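Local coordinates for protein cytochrome c, putative (Geobacter sulfurreducens, PDB 2CZS) that probably carries electrons as a small c-type cytochrome with two covalently bound, bis-histidine-ligated hemes, at residues K9-D14 and R19-F24; T15-F20 and E39-K44. One frame throughout, in Å; residues are numbered along the deposited sequence.

Overall arrangement
Both contacts are built around one heme and share helix 18-25, with Arg19 and Phe20 belonging to each; their centres lie about 10 Å apart. Contact 1 folds the loop 9-14 back onto the helix beside the heme, whereas contact 2 spans the heme itself, from His17 on one face to the segment 39-44 on the other. They meet directly at His17: its CD2 lies 3.6 Å from Val11 CG1, and its CB is 3.1 Å from Pro12 O. Asp14, at the end of the first loop, also hydrogen-bonds His17. The backbone N of Lys9 hydrogen-bonds the second heme, and the His41 side chain comes within about 3 Å of it (nearest atoms).

Contact 1: residues K9-D14 and R19-F24; sequences KKVPLD and RFYDAF. With HEM (protoporphyrin IX containing Fe), chain F.
Tyr21 reaches out from helix 18-25 and sets its ring against Val11, Pro12 and Leu13. Its hydroxyl donates a short hydrogen bond from Tyr21 OH to Val11 O (2.6 Å); the donor sits 27° from the carbonyl plane and meets the C=O at 149°. Tyr21 OH is also hydrogen-bonded to the backbone N of Lys72, so the loop and the C-terminal segment are tied through one atom. Val11 forms the tight, buried part. With CG1 anti to the backbone N (chi1 -180°), its branches divide: CG1 packs 3.9 Å from Tyr21 CE1, while CG2 lies 3.7 Å from the heme methyl CMB. This loop belongs to the wrapping that encloses the hemes of a compact diheme cytochrome c, in which little regular structure surrounds large cofactors. Pro12 continues it, its CG 3.3 Å from O2D of a heme propionate, and Lys9 NZ hydrogen-bonds the other propionate at O1A (2.9 Å); the backbone N of Lys9 hydrogen-bonds a propionate of the second heme. On the helix side, Phe20 is sandwiched, heme CBB over one face and Arg19 CG over the other, with CE1 3.5 Å from heme CHC. The outer flank is more exposed, yet Leu13 still lays CD1 over the centre of the Tyr21 ring, 3.7 Å from its centroid, as a CH-pi contact. A leucine in place of Tyr21 would probably leave Val11 O and the Lys72 amide without their shared hydroxyl partner and Leu13 without its aromatic face. The loose side is Lys10, whose exposed chain leads away from the helix.

Contact 2: residues T15-F20 and E39-K44; sequences TNHKRF and ECHHEK. With HEM (protoporphyrin IX containing Fe), chain F; SO4 (sulfate ion), chain C.
His17 and His41 face one another through the heme, their NE2 atoms 4.1 Å apart with the iron between them. Coordination comes first: iron is bound by His17 NE2 at 2.0 Å and by His41 NE2 at 2.0 Å, the two bonds making an almost straight line. The imidazoles of His17 and His41 stand on opposite faces of the porphyrin, their planes twisted by about 34°. With His17 CG anti to the carbonyl carbon (chi1 -60°), NE2 turns to the iron and ND1 back to Asp14 OD2, a second-shell hydrogen bond that fixes the ring's rotation. Covalent attachment is the second kind. Cys40 SG is bonded to heme CAC (2.1 Å), and with Cys37 and His41 it completes the CXXCH motif of c-type cytochromes. Van der Waals contact adds Asn16, whose ND2 lies 3.3 Å from the heme methyl CMD. Charge supplies only a weak link past the heme rim: Arg19 NH2 and Glu39 OE2 form a long salt bridge of 3.9 Å, the guanidinium and carboxylate planes 18° apart. Farther out, Glu43 N hydrogen-bonds O3 of a sulfate (2.6 Å), probably from the crystallisation liquor. Two nitrogen ligands fill both axial positions of the iron, consistent with electron transfer rather than binding of an exogenous ligand; to the extent that Asp14 is ionised, its bond to His17 would probably favour the oxidised iron.

Contact 1: residues K9-D14 and R19-F24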
loop_
_atom_site.group_PDB
_atom_site.type_symbol
_atom_site.label_atom_id
_atom_site.label_comp_id
_atom_site.label_asym_id
_atom_site.label_seq_id
_atom_site.Cartn_x
_atom_site.Cartn_y
_atom_site.Cartn_z
ATOM N N LYS A 9 -10.392 -2.753 0.857
ATOM C CA LYS A 9 -9.810 -2.985 2.160
ATOM C C LYS A 9 -8.769 -1.949 2.583
ATOM O O LYS A 9 -7.965 -1.434 1.765
ATOM C CB LYS A 9 -9.285 -4.404 2.258
ATOM C CG LYS A 9 -10.394 -5.445 2.183
ATOM C CD LYS A 9 -9.829 -6.839 2.072
ATOM C CE LYS A 9 -10.738 -7.872 2.704
ATOM N NZ LYS A 9 -9.958 -9.111 2.982
ATOM N N LYS A 10 -8.826 -1.606 3.869
ATOM C CA LYS A 10 -7.905 -0.639 4.438
ATOM C C LYS A 10 -6.599 -1.318 4.787
ATOM O O LYS A 10 -6.508 -2.543 4.827
ATOM C CB LYS A 10 -8.523 0.021 5.671
ATOM C CG LYS A 10 -9.548 1.080 5.302
ATOM C CD LYS A 10 -10.373 1.514 6.484
ATOM C CE LYS A 10 -11.224 2.710 6.101
ATOM N NZ LYS A 10 -12.293 2.341 5.129
ATOM N N VAL A 11 -5.561 -0.507 5.003
ATOM C CA VAL A 11 -4.276 -1.041 5.406
ATOM C C VAL A 11 -4.373 -1.642 6.811
ATOM O O VAL A 11 -4.779 -0.950 7.726
ATOM C CB VAL A 11 -3.172 0.082 5.367
ATOM C CG1 VAL A 11 -1.813 -0.468 5.782
ATOM C CG2 VAL A 11 -3.081 0.718 3.983
ATOM N N PRO A 12 -4.020 -2.933 6.979
ATOM C CA PRO A 12 -4.072 -3.512 8.337
ATOM C C PRO A 12 -3.256 -2.733 9.366
ATOM O O PRO A 12 -2.140 -2.312 9.067
ATOM C CB PRO A 12 -3.475 -4.912 8.142
ATOM C CG PRO A 12 -3.779 -5.231 6.767
ATOM C CD PRO A 12 -3.614 -3.946 5.995
ATOM N N LEU A 13 -3.809 -2.520 10.565
ATOM C CA LEU A 13 -3.005 -1.974 11.649
ATOM C C LEU A 13 -2.418 -3.126 12.405
ATOM O O LEU A 13 -3.022 -3.665 13.363
ATOM C CB LEU A 13 -3.773 -1.042 12.589
ATOM C CG LEU A 13 -2.903 -0.440 13.717
ATOM C CD1 LEU A 13 -1.664 0.352 13.191
ATOM C CD2 LEU A 13 -3.728 0.388 14.757
ATOM N N ASP A 14 -1.242 -3.527 11.946
ATOM C CA ASP A 14 -0.561 -4.697 12.508
ATOM C C ASP A 14 0.929 -4.498 12.401
ATOM O O ASP A 14 1.362 -3.452 11.942
ATOM C CB ASP A 14 -1.030 -5.997 11.834
ATOM C CG ASP A 14 -0.729 -6.058 10.342
ATOM O OD1 ASP A 14 -1.267 -6.983 9.701
ATOM O OD2 ASP A 14 0.048 -5.230 9.832
ATOM N N ARG A 19 4.850 0.691 10.567
ATOM C CA ARG A 19 5.831 1.717 10.192
ATOM C C ARG A 19 5.259 2.690 9.177
ATOM O O ARG A 19 5.626 3.847 9.176
ATOM C CB ARG A 19 7.155 1.124 9.717
ATOM C CG ARG A 19 7.119 0.474 8.351
ATOM C CD ARG A 19 8.468 -0.176 8.045
ATOM N NE ARG A 19 8.709 -0.376 6.615
ATOM C CZ ARG A 19 9.388 0.470 5.839
ATOM N NH1 ARG A 19 9.888 1.595 6.344
ATOM N NH2 ARG A 19 9.567 0.192 4.553
ATOM N N PHE A 20 4.334 2.231 8.339
ATOM C CA PHE A 20 3.695 3.144 7.387
ATOM C C PHE A 20 2.684 4.086 8.057
ATOM O O PHE A 20 2.622 5.253 7.733
ATOM C CB PHE A 20 3.083 2.374 6.230
ATOM C CG PHE A 20 4.022 1.388 5.630
ATOM C CD1 PHE A 20 3.838 0.032 5.822
ATOM C CD2 PHE A 20 5.145 1.823 4.939
ATOM C CE1 PHE A 20 4.715 -0.895 5.272
ATOM C CE2 PHE A 20 6.059 0.908 4.411
ATOM C CZ PHE A 20 5.810 -0.461 4.570
ATOM N N TYR A 21 1.920 3.563 9.012
ATOM C CA TYR A 21 1.079 4.401 9.875
ATOM C C TYR A 21 1.904 5.487 10.574
ATOM O O TYR A 21 1.519 6.661 10.575
ATOM C CB TYR A 21 0.375 3.541 10.930
ATOM C CG TYR A 21 -0.916 2.898 10.475
ATOM C CD1 TYR A 21 -0.919 1.684 9.768
ATOM C CD2 TYR A 21 -2.143 3.502 10.735
ATOM C CE1 TYR A 21 -2.118 1.097 9.344
ATOM C CE2 TYR A 21 -3.342 2.912 10.326
ATOM C CZ TYR A 21 -3.316 1.709 9.636
ATOM O OH TYR A 21 -4.509 1.177 9.245
ATOM N N ASP A 22 3.038 5.079 11.149
ATOM C CA ASP A 22 3.908 6.001 11.889
ATOM C C ASP A 22 4.508 7.051 10.946
ATOM O O ASP A 22 4.456 8.243 11.249
ATOM C CB ASP A 22 5.045 5.275 12.638
ATOM C CG ASP A 22 4.571 4.427 13.836
ATOM O OD1 ASP A 22 3.494 4.688 14.395
ATOM O OD2 ASP A 22 5.287 3.478 14.214
ATOM N N ALA A 23 5.014 6.614 9.791
ATOM C CA ALA A 23 5.609 7.512 8.787
ATOM C C ALA A 23 4.580 8.517 8.292
ATOM O O ALA A 23 4.849 9.714 8.215
ATOM C CB ALA A 23 6.164 6.725 7.606
ATOM N N PHE A 24 3.386 8.025 7.974
ATOM C CA PHE A 24 2.276 8.879 7.565
ATOM C C PHE A 24 1.951 9.957 8.611
ATOM O O PHE A 24 1.825 11.146 8.263
ATOM C CB PHE A 24 1.045 8.041 7.239
ATOM C CG PHE A 24 -0.059 8.850 6.607
ATOM C CD1 PHE A 24 0.167 9.540 5.407
ATOM C CD2 PHE A 24 -1.314 8.943 7.217
ATOM C CE1 PHE A 24 -0.843 10.308 4.815
ATOM C CE2 PHE A 24 -2.327 9.704 6.627
ATOM C CZ PHE A 24 -2.085 10.385 5.427
HETATM C CHA HEM F . -2.183 -7.193 3.498
HETATM C CHB HEM F . -1.751 -2.690 1.916
HETATM C CHC HEM F . 2.992 -2.809 2.878
HETATM C CHD HEM F . 2.604 -7.413 4.239
HETATM C C1A HEM F . -2.482 -5.977 2.979
HETATM C C2A HEM F . -3.788 -5.597 2.519
HETATM C C3A HEM F . -3.656 -4.344 2.072
HETATM C C4A HEM F . -2.280 -3.925 2.250
HETATM C CMA HEM F . -4.745 -3.440 1.471
HETATM C CAA HEM F . -5.040 -6.516 2.520
HETATM C CBA HEM F . -5.699 -6.528 3.887
HETATM C CGA HEM F . -6.995 -7.302 3.898
HETATM O O1A HEM F . -7.214 -8.250 3.091
HETATM O O2A HEM F . -7.830 -6.917 4.749
HETATM C C1B HEM F . -0.441 -2.320 2.065
HETATM C C2B HEM F . 0.095 -1.026 1.727
HETATM C C3B HEM F . 1.419 -1.034 2.008
HETATM C C4B HEM F . 1.768 -2.351 2.509
HETATM C CMB HEM F . -0.794 0.110 1.160
HETATM C CAB HEM F . 2.428 0.125 1.865
HETATM C CBB HEM F . 2.181 1.307 2.523
HETATM C C1C HEM F . 3.282 -4.107 3.251
HETATM C C2C HEM F . 4.646 -4.573 3.510
HETATM C C3C HEM F . 4.528 -5.870 3.905
HETATM C C4C HEM F . 3.127 -6.194 3.899
HETATM C CMC HEM F . 5.934 -3.750 3.320
HETATM C CAC HEM F . 5.644 -6.858 4.318
HETATM C CBC HEM F . 6.286 -6.639 5.472
HETATM C C1D HEM F . 1.288 -7.771 4.234
HETATM C C2D HEM F . 0.713 -9.032 4.674
HETATM C C3D HEM F . -0.771 -8.966 4.415
HETATM C C4D HEM F . -0.966 -7.658 3.852
HETATM C CMD HEM F . 1.442 -10.242 5.283
HETATM C CAD HEM F . -1.829 -10.048 4.748
HETATM C CBD HEM F . -2.794 -9.584 5.839
HETATM C CGD HEM F . -2.028 -9.120 7.039
HETATM O O1D HEM F . -1.556 -10.001 7.795
HETATM O O2D HEM F . -1.883 -7.886 7.238
HETATM N NA HEM F . -1.579 -4.973 2.796
HETATM N NB HEM F . 0.617 -3.110 2.529
HETATM N NC HEM F . 2.385 -5.103 3.492
HETATM N ND HEM F . 0.261 -7.002 3.738
HETATM FE FE HEM F . 0.428 -5.010 3.140
#

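Contact 2: residues T15-F20 and E39-K44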
loop_
_atom_site.group_PDB
_atom_site.type_symbol
_atom_site.label_atom_id
_atom_site.label_comp_id
_atom_site.label_asym_id
_atom_site.label_seq_id
_atom_site.Cartn_x
_atom_site.Cartn_y
_atom_site.Cartn_z
ATOM N N THR A 15 1.726 -5.458 12.873
ATOM C CA THR A 15 3.179 -5.284 12.871
ATOM C C THR A 15 3.752 -5.044 11.458
ATOM O O THR A 15 4.699 -4.287 11.291
ATOM C CB THR A 15 3.932 -6.459 13.568
ATOM O OG1 THR A 15 3.212 -6.857 14.735
ATOM C CG2 THR A 15 5.346 -6.027 13.994
ATOM N N ASN A 16 3.154 -5.679 10.452
ATOM C CA ASN A 16 3.591 -5.502 9.077
ATOM C C ASN A 16 3.384 -4.129 8.468
ATOM O O ASN A 16 4.041 -3.800 7.483
ATOM C CB ASN A 16 2.964 -6.557 8.173
ATOM C CG ASN A 16 3.717 -7.855 8.210
ATOM O OD1 ASN A 16 4.896 -7.889 8.574
ATOM N ND2 ASN A 16 3.048 -8.924 7.845
ATOM N N HIS A 17 2.482 -3.333 9.040
ATOM C CA HIS A 17 2.156 -2.036 8.436
ATOM C C HIS A 17 2.303 -0.871 9.374
ATOM O O HIS A 17 2.104 0.285 8.959
ATOM C CB HIS A 17 0.741 -2.098 7.913
ATOM C CG HIS A 17 0.545 -3.163 6.890
ATOM N ND1 HIS A 17 0.181 -4.455 7.209
ATOM C CD2 HIS A 17 0.669 -3.123 5.547
ATOM C CE1 HIS A 17 0.065 -5.161 6.098
ATOM N NE2 HIS A 17 0.366 -4.382 5.072
ATOM N N LYS A 18 2.620 -1.158 10.632
ATOM C CA LYS A 18 2.772 -0.078 11.614
ATOM C C LYS A 18 3.708 1.035 11.162
ATOM O O LYS A 18 3.403 2.216 11.386
ATOM C CB LYS A 18 3.184 -0.620 13.003
ATOM C CG LYS A 18 3.429 0.478 14.061
ATOM C CD LYS A 18 3.475 -0.081 15.481
ATOM C CE LYS A 18 4.809 -0.682 15.799
ATOM N NZ LYS A 18 4.723 -1.448 17.066
ATOM N N ARG A 19 4.850 0.691 10.567
ATOM C CA ARG A 19 5.831 1.717 10.192
ATOM C C ARG A 19 5.259 2.690 9.177
ATOM O O ARG A 19 5.626 3.847 9.176
ATOM C CB ARG A 19 7.155 1.124 9.717
ATOM C CG ARG A 19 7.119 0.474 8.351
ATOM C CD ARG A 19 8.468 -0.176 8.045
ATOM N NE ARG A 19 8.709 -0.376 6.615
ATOM C CZ ARG A 19 9.388 0.470 5.839
ATOM N NH1 ARG A 19 9.888 1.595 6.344
ATOM N NH2 ARG A 19 9.567 0.192 4.553
ATOM N N PHE A 20 4.334 2.231 8.339
ATOM C CA PHE A 20 3.695 3.144 7.387
ATOM C C PHE A 20 2.684 4.086 8.057
ATOM O O PHE A 20 2.622 5.253 7.733
ATOM C CB PHE A 20 3.083 2.374 6.230
ATOM C CG PHE A 20 4.022 1.388 5.630
ATOM C CD1 PHE A 20 3.838 0.032 5.822
ATOM C CD2 PHE A 20 5.145 1.823 4.939
ATOM C CE1 PHE A 20 4.715 -0.895 5.272
ATOM C CE2 PHE A 20 6.059 0.908 4.411
ATOM C CZ PHE A 20 5.810 -0.461 4.570
ATOM N N GLU A 39 7.759 -3.960 -1.760
ATOM C CA GLU A 39 8.684 -4.897 -1.114
ATOM C C GLU A 39 8.039 -6.227 -0.851
ATOM O O GLU A 39 8.677 -7.264 -1.037
ATOM C CB GLU A 39 9.175 -4.349 0.217
ATOM C CG GLU A 39 10.077 -3.147 0.065
ATOM C CD GLU A 39 10.505 -2.598 1.403
ATOM O OE1 GLU A 39 11.391 -1.718 1.426
ATOM O OE2 GLU A 39 9.958 -3.052 2.439
ATOM N N CYS A 40 6.781 -6.188 -0.418
ATOM C CA CYS A 40 6.014 -7.379 -0.088
ATOM C C CYS A 40 4.915 -7.680 -1.090
ATOM O O CYS A 40 4.658 -8.838 -1.414
ATOM C CB CYS A 40 5.441 -7.251 1.317
ATOM S SG CYS A 40 6.727 -7.072 2.537
ATOM N N HIS A 41 4.256 -6.633 -1.572
ATOM C CA HIS A 41 3.133 -6.775 -2.461
ATOM C C HIS A 41 3.594 -6.718 -3.906
ATOM O O HIS A 41 3.728 -5.656 -4.471
ATOM C CB HIS A 41 2.103 -5.685 -2.161
ATOM C CG HIS A 41 1.437 -5.828 -0.822
ATOM N ND1 HIS A 41 0.396 -6.704 -0.612
ATOM C CD2 HIS A 41 1.633 -5.186 0.357
ATOM C CE1 HIS A 41 -0.024 -6.603 0.639
ATOM N NE2 HIS A 41 0.718 -5.697 1.253
ATOM N N HIS A 42 3.853 -7.883 -4.482
ATOM C CA HIS A 42 4.332 -7.931 -5.846
ATOM C C HIS A 42 3.931 -9.240 -6.477
ATOM O O HIS A 42 3.324 -10.084 -5.838
ATOM C CB HIS A 42 5.853 -7.723 -5.897
ATOM C CG HIS A 42 6.634 -8.757 -5.152
ATOM N ND1 HIS A 42 7.178 -8.536 -3.908
ATOM C CD2 HIS A 42 6.991 -10.018 -5.489
ATOM C CE1 HIS A 42 7.826 -9.608 -3.505
ATOM N NE2 HIS A 42 7.729 -10.521 -4.448
ATOM N N GLU A 43 4.276 -9.399 -7.746
ATOM C CA GLU A 43 3.916 -10.595 -8.483
ATOM C C GLU A 43 4.939 -11.700 -8.212
ATOM O O GLU A 43 6.055 -11.444 -7.744
ATOM C CB GLU A 43 3.790 -10.265 -9.979
ATOM C CG GLU A 43 2.342 -10.027 -10.483
ATOM C CD GLU A 43 1.779 -8.602 -10.291
ATOM O OE1 GLU A 43 2.545 -7.622 -10.220
ATOM O OE2 GLU A 43 0.535 -8.459 -10.249
ATOM N N LYS A 44 4.538 -12.940 -8.472
ATOM C CA LYS A 44 5.425 -14.096 -8.431
ATOM C C LYS A 44 6.843 -13.860 -8.965
ATOM O O LYS A 44 7.029 -13.095 -9.911
ATOM C CB LYS A 44 4.814 -15.221 -9.260
ATOM C CG LYS A 44 4.031 -16.246 -8.481
ATOM C CD LYS A 44 3.873 -17.497 -9.321
ATOM C CE LYS A 44 3.494 -17.148 -10.768
ATOM N NZ LYS A 44 3.470 -18.330 -11.684
HETATM C CHA HEM F . -2.183 -7.193 3.498
HETATM C CHB HEM F . -1.751 -2.690 1.916
HETATM C CHC HEM F . 2.992 -2.809 2.878
HETATM C CHD HEM F . 2.604 -7.413 4.239
HETATM C C1A HEM F . -2.482 -5.977 2.979
HETATM C C2A HEM F . -3.788 -5.597 2.519
HETATM C C3A HEM F . -3.656 -4.344 2.072
HETATM C C4A HEM F . -2.280 -3.925 2.250
HETATM C CMA HEM F . -4.745 -3.440 1.471
HETATM C CAA HEM F . -5.040 -6.516 2.520
HETATM C CBA HEM F . -5.699 -6.528 3.887
HETATM C CGA HEM F . -6.995 -7.302 3.898
HETATM O O1A HEM F . -7.214 -8.250 3.091
HETATM O O2A HEM F . -7.830 -6.917 4.749
HETATM C C1B HEM F . -0.441 -2.320 2.065
HETATM C C2B HEM F . 0.095 -1.026 1.727
HETATM C C3B HEM F . 1.419 -1.034 2.008
HETATM C C4B HEM F . 1.768 -2.351 2.509
HETATM C CMB HEM F . -0.794 0.110 1.160
HETATM C CAB HEM F . 2.428 0.125 1.865
HETATM C CBB HEM F . 2.181 1.307 2.523
HETATM C C1C HEM F . 3.282 -4.107 3.251
HETATM C C2C HEM F . 4.646 -4.573 3.510
HETATM C C3C HEM F . 4.528 -5.870 3.905
HETATM C C4C HEM F . 3.127 -6.194 3.899
HETATM C CMC HEM F . 5.934 -3.750 3.320
HETATM C CAC HEM F . 5.644 -6.858 4.318
HETATM C CBC HEM F . 6.286 -6.639 5.472
HETATM C C1D HEM F . 1.288 -7.771 4.234
HETATM C C2D HEM F . 0.713 -9.032 4.674
HETATM C C3D HEM F . -0.771 -8.966 4.415
HETATM C C4D HEM F . -0.966 -7.658 3.852
HETATM C CMD HEM F . 1.442 -10.242 5.283
HETATM C CAD HEM F . -1.829 -10.048 4.748
HETATM C CBD HEM F . -2.794 -9.584 5.839
HETATM C CGD HEM F . -2.028 -9.120 7.039
HETATM O O1D HEM F . -1.556 -10.001 7.795
HETATM O O2D HEM F . -1.883 -7.886 7.238
HETATM N NA HEM F . -1.579 -4.973 2.796
HETATM N NB HEM F . 0.617 -3.110 2.529
HETATM N NC HEM F . 2.385 -5.103 3.492
HETATM N ND HEM F . 0.261 -7.002 3.738
HETATM FE FE HEM F . 0.428 -5.010 3.140
HETATM S S SO4 C . 6.006 -7.065 -9.779
HETATM O O1 SO4 C . 6.514 -5.706 -9.615
HETATM O O2 SO4 C . 7.017 -8.017 -9.312
HETATM O O3 SO4 C . 4.792 -7.228 -8.994
HETATM O O4 SO4 C . 5.675 -7.286 -11.188
#